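Local coordinates for protein geranylgeranyl pyrophosphate synthase (Corynebacterium glutamicum, PDB 3LK5) that probably catalyses magnesium-dependent chain elongation of allylic prenyl diphosphates in isoprenoid biosynthesis, at residues A[24-29]-A[58-63]; A[236-241]-A[349-354]; A[253-258]-A[335-340]. All blocks are in the same frame, centred on the assembly; numbering follows the deposited sequence.

Interaction 1 of 3, residues A[24-29]-A[58-63]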
# COMPACT_ATOMS: atom_id res chain seq x y z
N VAL A 24 3.91 -24.63 5.61
CA VAL A 24 2.65 -24.23 6.23
C VAL A 24 2.29 -22.81 5.74
O VAL A 24 1.14 -22.57 5.41
CB VAL A 24 2.76 -24.26 7.79
CG1 VAL A 24 1.52 -23.70 8.42
CG2 VAL A 24 2.97 -25.74 8.26
N VAL A 25 3.27 -21.92 5.67
CA VAL A 25 3.02 -20.54 5.21
C VAL A 25 2.49 -20.57 3.77
O VAL A 25 1.48 -19.92 3.48
CB VAL A 25 4.29 -19.68 5.31
CG1 VAL A 25 4.12 -18.28 4.61
CG2 VAL A 25 4.71 -19.52 6.80
N ARG A 26 3.13 -21.35 2.89
CA ARG A 26 2.67 -21.48 1.50
C ARG A 26 1.24 -21.99 1.43
O ARG A 26 0.46 -21.45 0.63
CB ARG A 26 3.61 -22.38 0.68
CG ARG A 26 3.33 -22.37 -0.83
CD ARG A 26 4.31 -23.32 -1.57
NE ARG A 26 4.25 -23.17 -3.04
CZ ARG A 26 3.31 -23.66 -3.84
NH1 ARG A 26 2.26 -24.31 -3.35
NH2 ARG A 26 3.38 -23.45 -5.16
N ASP A 27 0.87 -22.97 2.25
CA ASP A 27 -0.54 -23.40 2.34
C ASP A 27 -1.50 -22.25 2.70
O ASP A 27 -2.58 -22.15 2.11
CB ASP A 27 -0.76 -24.50 3.39
CG ASP A 27 -0.28 -25.87 2.93
OD1 ASP A 27 -0.16 -26.11 1.73
OD2 ASP A 27 0.01 -26.71 3.80
N ARG A 28 -1.17 -21.49 3.73
CA ARG A 28 -2.08 -20.39 4.13
C ARG A 28 -2.23 -19.36 3.00
O ARG A 28 -3.34 -18.86 2.75
CB ARG A 28 -1.57 -19.68 5.42
CG ARG A 28 -1.30 -20.63 6.63
CD ARG A 28 -2.46 -21.62 6.92
NE ARG A 28 -3.77 -20.98 7.12
CZ ARG A 28 -4.91 -21.66 7.26
NH1 ARG A 28 -4.89 -23.01 7.22
NH2 ARG A 28 -6.05 -21.02 7.44
N LEU A 29 -1.12 -19.01 2.36
CA LEU A 29 -1.13 -18.04 1.28
C LEU A 29 -1.93 -18.57 0.11
O LEU A 29 -2.66 -17.81 -0.54
CB LEU A 29 0.29 -17.67 0.81
CG LEU A 29 1.13 -16.92 1.88
CD1 LEU A 29 2.57 -16.93 1.40
CD2 LEU A 29 0.55 -15.46 2.08
N VAL A 58 4.38 -14.65 -4.98
CA VAL A 58 4.19 -14.84 -3.53
C VAL A 58 4.40 -16.32 -3.18
O VAL A 58 5.02 -16.67 -2.16
CB VAL A 58 2.72 -14.39 -3.15
CG1 VAL A 58 2.34 -14.83 -1.74
CG2 VAL A 58 2.60 -12.86 -3.27
N LEU A 59 3.82 -17.20 -4.01
CA LEU A 59 3.88 -18.63 -3.69
C LEU A 59 5.24 -19.29 -3.99
O LEU A 59 5.61 -20.25 -3.28
CB LEU A 59 2.76 -19.42 -4.35
CG LEU A 59 1.31 -19.06 -3.99
CD1 LEU A 59 0.35 -19.96 -4.77
CD2 LEU A 59 1.05 -19.14 -2.46
N ASN A 60 5.96 -18.80 -5.00
CA ASN A 60 7.03 -19.63 -5.60
C ASN A 60 8.44 -19.35 -5.16
O ASN A 60 9.41 -19.87 -5.77
CB ASN A 60 6.98 -19.64 -7.13
CG ASN A 60 5.71 -20.25 -7.66
OD1 ASN A 60 5.09 -21.09 -7.01
ND2 ASN A 60 5.31 -19.83 -8.85
N GLY A 61 8.58 -18.56 -4.11
CA GLY A 61 9.88 -18.39 -3.50
C GLY A 61 9.72 -17.56 -2.25
O GLY A 61 8.63 -17.04 -2.00
N GLY A 62 10.80 -17.42 -1.51
CA GLY A 62 10.80 -16.74 -0.23
C GLY A 62 11.25 -17.70 0.86
O GLY A 62 10.83 -18.85 0.88
N LYS A 63 12.09 -17.22 1.78
CA LYS A 63 12.48 -18.02 2.94
C LYS A 63 11.41 -18.05 4.08
O LYS A 63 11.47 -18.88 4.99
CB LYS A 63 13.82 -17.53 3.49
CG LYS A 63 15.02 -17.71 2.54
CD LYS A 63 15.42 -19.19 2.33
CE LYS A 63 16.19 -19.81 3.52
NZ LYS A 63 17.61 -19.32 3.59

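Interaction 2 of 3, residues A[236-241]-A[349-354]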
# COMPACT_ATOMS: atom_id res chain seq x y z
N PRO A 236 4.97 -7.82 29.15
CA PRO A 236 5.92 -6.78 28.71
C PRO A 236 7.37 -7.21 28.86
O PRO A 236 8.19 -6.81 28.05
CB PRO A 236 5.61 -5.62 29.65
CG PRO A 236 4.17 -5.81 30.00
CD PRO A 236 3.99 -7.30 30.13
N GLN A 237 7.68 -8.06 29.85
CA GLN A 237 9.04 -8.57 30.06
C GLN A 237 9.49 -9.49 28.95
O GLN A 237 10.62 -9.41 28.48
CB GLN A 237 9.14 -9.30 31.42
CG GLN A 237 8.79 -8.38 32.59
CD GLN A 237 7.30 -7.95 32.62
OE1 GLN A 237 6.39 -8.78 32.49
NE2 GLN A 237 7.06 -6.65 32.83
N LEU A 238 8.60 -10.37 28.53
CA LEU A 238 8.90 -11.28 27.45
C LEU A 238 9.03 -10.50 26.14
O LEU A 238 9.99 -10.69 25.40
CB LEU A 238 7.81 -12.36 27.32
CG LEU A 238 8.05 -13.12 26.00
CD1 LEU A 238 9.11 -14.19 26.20
CD2 LEU A 238 6.81 -13.72 25.51
N ILE A 239 8.09 -9.61 25.87
CA ILE A 239 8.16 -8.79 24.66
C ILE A 239 9.47 -7.97 24.63
O ILE A 239 10.10 -7.80 23.58
CB ILE A 239 6.91 -7.87 24.54
CG1 ILE A 239 5.68 -8.73 24.17
CG2 ILE A 239 7.14 -6.80 23.47
CD1 ILE A 239 4.31 -7.96 24.13
N ASP A 240 9.87 -7.45 25.79
CA ASP A 240 11.11 -6.67 25.84
C ASP A 240 12.34 -7.50 25.44
O ASP A 240 13.20 -7.05 24.64
CB ASP A 240 11.31 -6.06 27.24
CG ASP A 240 12.20 -4.86 27.21
OD1 ASP A 240 13.34 -4.95 27.70
OD2 ASP A 240 11.78 -3.82 26.65
N ALA A 241 12.42 -8.72 25.98
CA ALA A 241 13.53 -9.61 25.64
C ALA A 241 13.56 -9.96 24.16
O ALA A 241 14.64 -9.94 23.54
CB ALA A 241 13.49 -10.86 26.47
N ASP A 349 18.03 -15.22 27.52
CA ASP A 349 18.20 -15.81 28.85
C ASP A 349 17.57 -14.95 29.92
O ASP A 349 17.59 -15.30 31.10
CB ASP A 349 19.68 -15.98 29.20
CG ASP A 349 20.44 -16.78 28.18
OD1 ASP A 349 19.88 -17.76 27.65
OD2 ASP A 349 21.61 -16.43 27.90
N ASP A 350 17.03 -13.80 29.51
CA ASP A 350 16.54 -12.79 30.45
C ASP A 350 15.10 -13.02 30.92
O ASP A 350 14.63 -12.33 31.81
CB ASP A 350 16.71 -11.38 29.87
CG ASP A 350 18.16 -10.90 29.93
OD1 ASP A 350 18.99 -11.54 30.60
OD2 ASP A 350 18.47 -9.88 29.31
N VAL A 351 14.42 -13.98 30.30
CA VAL A 351 13.05 -14.29 30.66
C VAL A 351 12.87 -15.78 30.42
O VAL A 351 13.69 -16.40 29.75
CB VAL A 351 12.04 -13.44 29.80
CG1 VAL A 351 12.22 -13.73 28.32
CG2 VAL A 351 10.60 -13.69 30.23
N ASP A 352 11.81 -16.35 30.97
CA ASP A 352 11.55 -17.76 30.76
C ASP A 352 10.87 -17.98 29.41
O ASP A 352 9.84 -17.38 29.12
CB ASP A 352 10.73 -18.36 31.91
CG ASP A 352 10.51 -19.86 31.73
OD1 ASP A 352 11.51 -20.58 31.43
OD2 ASP A 352 9.35 -20.32 31.86
N ILE A 353 11.47 -18.85 28.61
CA ILE A 353 10.94 -19.23 27.28
C ILE A 353 11.00 -20.77 27.22
O ILE A 353 11.98 -21.34 27.69
CB ILE A 353 11.84 -18.62 26.18
CG1 ILE A 353 11.57 -17.12 26.05
CG2 ILE A 353 11.62 -19.28 24.81
CD1 ILE A 353 12.66 -16.38 25.31
N PRO A 354 9.97 -21.44 26.65
CA PRO A 354 10.07 -22.91 26.61
C PRO A 354 11.41 -23.31 25.99
O PRO A 354 11.88 -22.62 25.06
CB PRO A 354 8.91 -23.34 25.70
CG PRO A 354 7.92 -22.21 25.78
CD PRO A 354 8.74 -20.94 25.98

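Interaction 3 of 3, residues A[253-258]-A[335-340]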
# COMPACT_ATOMS: atom_id res chain seq x y z
N PHE A 253 21.99 -9.58 10.91
CA PHE A 253 21.54 -10.21 9.69
C PHE A 253 21.78 -9.30 8.47
O PHE A 253 22.26 -9.77 7.44
CB PHE A 253 20.04 -10.57 9.83
CG PHE A 253 19.36 -10.93 8.55
CD1 PHE A 253 19.48 -12.22 8.01
CD2 PHE A 253 18.55 -9.99 7.88
CE1 PHE A 253 18.81 -12.58 6.82
CE2 PHE A 253 17.88 -10.34 6.67
CZ PHE A 253 18.03 -11.64 6.15
N GLN A 254 21.45 -8.01 8.58
CA GLN A 254 21.67 -7.11 7.44
C GLN A 254 23.17 -6.98 7.15
O GLN A 254 23.59 -6.95 5.99
CB GLN A 254 21.15 -5.71 7.70
CG GLN A 254 21.26 -4.84 6.41
CD GLN A 254 20.54 -5.47 5.26
OE1 GLN A 254 19.38 -5.83 5.40
NE2 GLN A 254 21.21 -5.65 4.13
N LEU A 255 23.95 -6.87 8.22
CA LEU A 255 25.45 -6.81 8.03
C LEU A 255 25.98 -8.04 7.31
O LEU A 255 26.82 -7.92 6.41
CB LEU A 255 26.17 -6.61 9.34
CG LEU A 255 25.89 -5.28 10.09
CD1 LEU A 255 26.63 -5.33 11.44
CD2 LEU A 255 26.31 -4.05 9.27
N ARG A 256 25.49 -9.22 7.69
CA ARG A 256 25.88 -10.46 6.99
C ARG A 256 25.45 -10.40 5.53
O ARG A 256 26.21 -10.81 4.63
CB ARG A 256 25.27 -11.72 7.66
CG ARG A 256 25.56 -13.05 6.91
CD ARG A 256 27.11 -13.30 6.72
NE ARG A 256 27.73 -13.48 8.03
CZ ARG A 256 29.02 -13.26 8.32
NH1 ARG A 256 29.86 -12.84 7.38
NH2 ARG A 256 29.44 -13.47 9.57
N ASP A 257 24.23 -9.92 5.30
CA ASP A 257 23.71 -9.80 3.94
C ASP A 257 24.55 -8.81 3.08
O ASP A 257 24.78 -9.06 1.89
CB ASP A 257 22.22 -9.37 3.98
CG ASP A 257 21.26 -10.57 4.09
OD1 ASP A 257 21.71 -11.74 4.26
OD2 ASP A 257 20.03 -10.36 4.00
N ASP A 258 25.02 -7.72 3.71
CA ASP A 258 25.92 -6.78 3.04
C ASP A 258 27.24 -7.48 2.66
O ASP A 258 27.71 -7.30 1.55
CB ASP A 258 26.24 -5.59 3.91
CG ASP A 258 25.03 -4.75 4.29
OD1 ASP A 258 23.97 -4.80 3.61
OD2 ASP A 258 25.16 -4.02 5.27
N GLN A 335 33.43 -8.24 13.11
CA GLN A 335 33.44 -8.03 14.56
C GLN A 335 32.10 -7.53 15.10
O GLN A 335 31.64 -7.96 16.15
CB GLN A 335 34.60 -7.07 14.98
CG GLN A 335 36.01 -7.75 14.89
CD GLN A 335 37.20 -6.75 14.72
OE1 GLN A 335 38.33 -7.18 14.36
NE2 GLN A 335 36.96 -5.45 14.94
N ARG A 336 31.48 -6.59 14.38
CA ARG A 336 30.15 -6.09 14.78
C ARG A 336 29.12 -7.23 14.77
O ARG A 336 28.30 -7.33 15.69
CB ARG A 336 29.68 -5.02 13.82
CG ARG A 336 30.36 -3.69 13.99
CD ARG A 336 29.60 -2.68 13.15
NE ARG A 336 30.25 -1.38 13.10
CZ ARG A 336 29.57 -0.25 12.89
NH1 ARG A 336 28.23 -0.28 12.72
NH2 ARG A 336 30.23 0.89 12.83
N ILE A 337 29.18 -8.08 13.75
CA ILE A 337 28.23 -9.22 13.62
C ILE A 337 28.41 -10.14 14.83
O ILE A 337 27.43 -10.56 15.49
CB ILE A 337 28.45 -9.97 12.27
CG1 ILE A 337 28.03 -9.09 11.07
CG2 ILE A 337 27.70 -11.35 12.22
CD1 ILE A 337 28.47 -9.67 9.73
N SER A 338 29.66 -10.43 15.17
CA SER A 338 29.96 -11.30 16.31
C SER A 338 29.40 -10.74 17.61
O SER A 338 28.76 -11.47 18.39
CB SER A 338 31.49 -11.50 16.41
OG SER A 338 31.90 -12.39 15.39
N GLN A 339 29.66 -9.45 17.85
CA GLN A 339 29.23 -8.75 19.06
C GLN A 339 27.70 -8.78 19.18
O GLN A 339 27.14 -9.07 20.26
CB GLN A 339 29.64 -7.27 18.96
CG GLN A 339 31.07 -6.89 19.27
CD GLN A 339 31.24 -5.36 19.26
OE1 GLN A 339 31.37 -4.73 18.20
NE2 GLN A 339 31.22 -4.77 20.45
N LEU A 340 27.04 -8.42 18.09
CA LEU A 340 25.57 -8.37 18.05
C LEU A 340 24.92 -9.74 18.19
O LEU A 340 23.83 -9.86 18.79
CB LEU A 340 25.12 -7.71 16.75
CG LEU A 340 25.30 -6.19 16.66
CD1 LEU A 340 25.18 -5.71 15.22
CD2 LEU A 340 24.30 -5.53 17.57

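Interaction 1 of 3, residues A[24-29]-A[58-63]
Arg-26, on helix 21-43, reaches across to the carboxyl end of helix 45-59 and meets Leu-59 and Asn-60. Its CG stands anti to the backbone N (chi1 -170°) and the chain runs extended from there to NE, which carries the guanidinium to the carboxyl end of that helix. NE of Arg-26 lies 3.2 Å from the backbone O of Leu-59, with an N-H...O angle of only 131°, so this hydrogen bond is weak. NH2 of Arg-26 makes a second weak bond, 3.5 Å to OD1 of Asn-60, which sits at the guanidinium edge near its plane; the guanidinium and amide planes are 21° apart. CB of Leu-59 lies over one guanidinium face. One arginine thus touches both the end of the helix and the first residue that leaves it.

One turn further on, Leu-29 supplies the apolar half. Its CB rests 3.7 Å from CD2 of Leu-59, while CD1 of Leu-29 meets CG1 of Val-58 at 3.8 Å, the two side chains crossing at about a right angle. The polar pair lies at the exposed margin and the three aliphatic side chains are buried. These two helices form an N-terminal hairpin, packed through Leu-29 against Phe-99 of helix 87-111 and Met-162 of helix 144-164.

Interaction 2 of 3, residues A[236-241]-A[349-354]
Apolar packing of Val-351 against Leu-238 and Ala-241 joins the start of helix 236-263 to the loop between helices 329-347 and 355-369; no hydrogen bond crosses between the two segments. Val-351, itself partly exposed, is the centre of it. Its CG1 touches CB of Ala-241 at 3.6 Å and CD1 of Leu-238 at 3.8 Å, so one methyl bridges two residues spaced about a helical turn apart. That methyl stands between the backbone N and the carbonyl carbon (chi1 60°), leaving CG2 of Val-351 to face the helix backbone, 4.1 Å from CA of Leu-238.

Polyprenyl synthases of this family are built almost wholly of helices, and this chain has no strand. The loop 349-354 links two of the last helices: it turns at Asp-349 and Asp-350, then runs extended from Val-351 to Pro-354, the N-cap of helix 355-369, passing the start of the long helix 236-263 on the way.

A chi1 of 170° swings CG of Leu-238 away from its own backbone N and toward the loop. The same CD1 of Leu-238 that touches Val-351 also meets CG1 of Ile-353 at 3.8 Å, so it contacts both loop side chains, each lying roughly perpendicular to the leucine.

Interaction 3 of 3, residues A[253-258]-A[335-340]
Leu-255 and Ile-337 pack two roughly antiparallel helices of the all-helical prenyl synthase fold, helix 236-263 and helix 329-347. The axes of the two short segments approach to 9.5 Å with an angle of 153° between their N-to-C directions, and CA of Leu-255 lies 6.7 Å from CA of Ile-337.

The apolar contacts come first. CB of Leu-255 is 3.6 Å from CG1 of Ile-337, and the two side chains lie alongside each other, pointing opposite ways. CD1 of Leu-255 goes on to CB of Arg-336 at 3.9 Å and, more loosely, to CD1 of Leu-340 at 4.1 Å. Leu-255 therefore touches residues from consecutive turns of the facing helix. Val-284 of helix 284-296 touches both Leu-255 and Arg-336.

The arginines find their polar partners outside the two segments. NH1 of Arg-256 forms a salt bridge with Glu-334, just ahead of the facing segment, and its NE bonds to the backbone O of Thr-369. Arg-336 similarly pairs with Asp-209 through NH1. Inside segment 253-258, NE2 of Gln-254 gives a nearly straight bond to OD1 of Asp-258 (2.9 Å, 171°) that meets the carboxylate from above its plane.

The remaining contact is between an aliphatic group and a flat cation. Bends at chi2 and chi3 (57° and 65°) fold the Arg-256 chain back across Ile-337, and the bonds to Glu-334 and Thr-369 probably help to hold the guanidinium there. CD1 of Ile-337 sits over the centre of one guanidinium face, 3.9 Å from CZ of Arg-256.

How the interactions relate
Interactions 2 and 3 share helix 236-263: one is at its first turns, the other farther along, their centres about 23 Å apart and their nearest atoms about 10 Å apart. Their partner segments follow one another on helix 329-347 and the loop after it, so this helix and its exit both lie against the same long helix. Interaction 1 belongs to the N-terminal hairpin, on the opposite side of the chain's centre from interaction 3, with centres about 27 Å apart and nearest atoms about 8 Å. In interaction 3 the side chain of Leu-255 is about 12 Å from that of Asp-194, a magnesium ligand, though no magnesium is bound to this chain in the model. Interactions 1 and 2 lie away from the metal site.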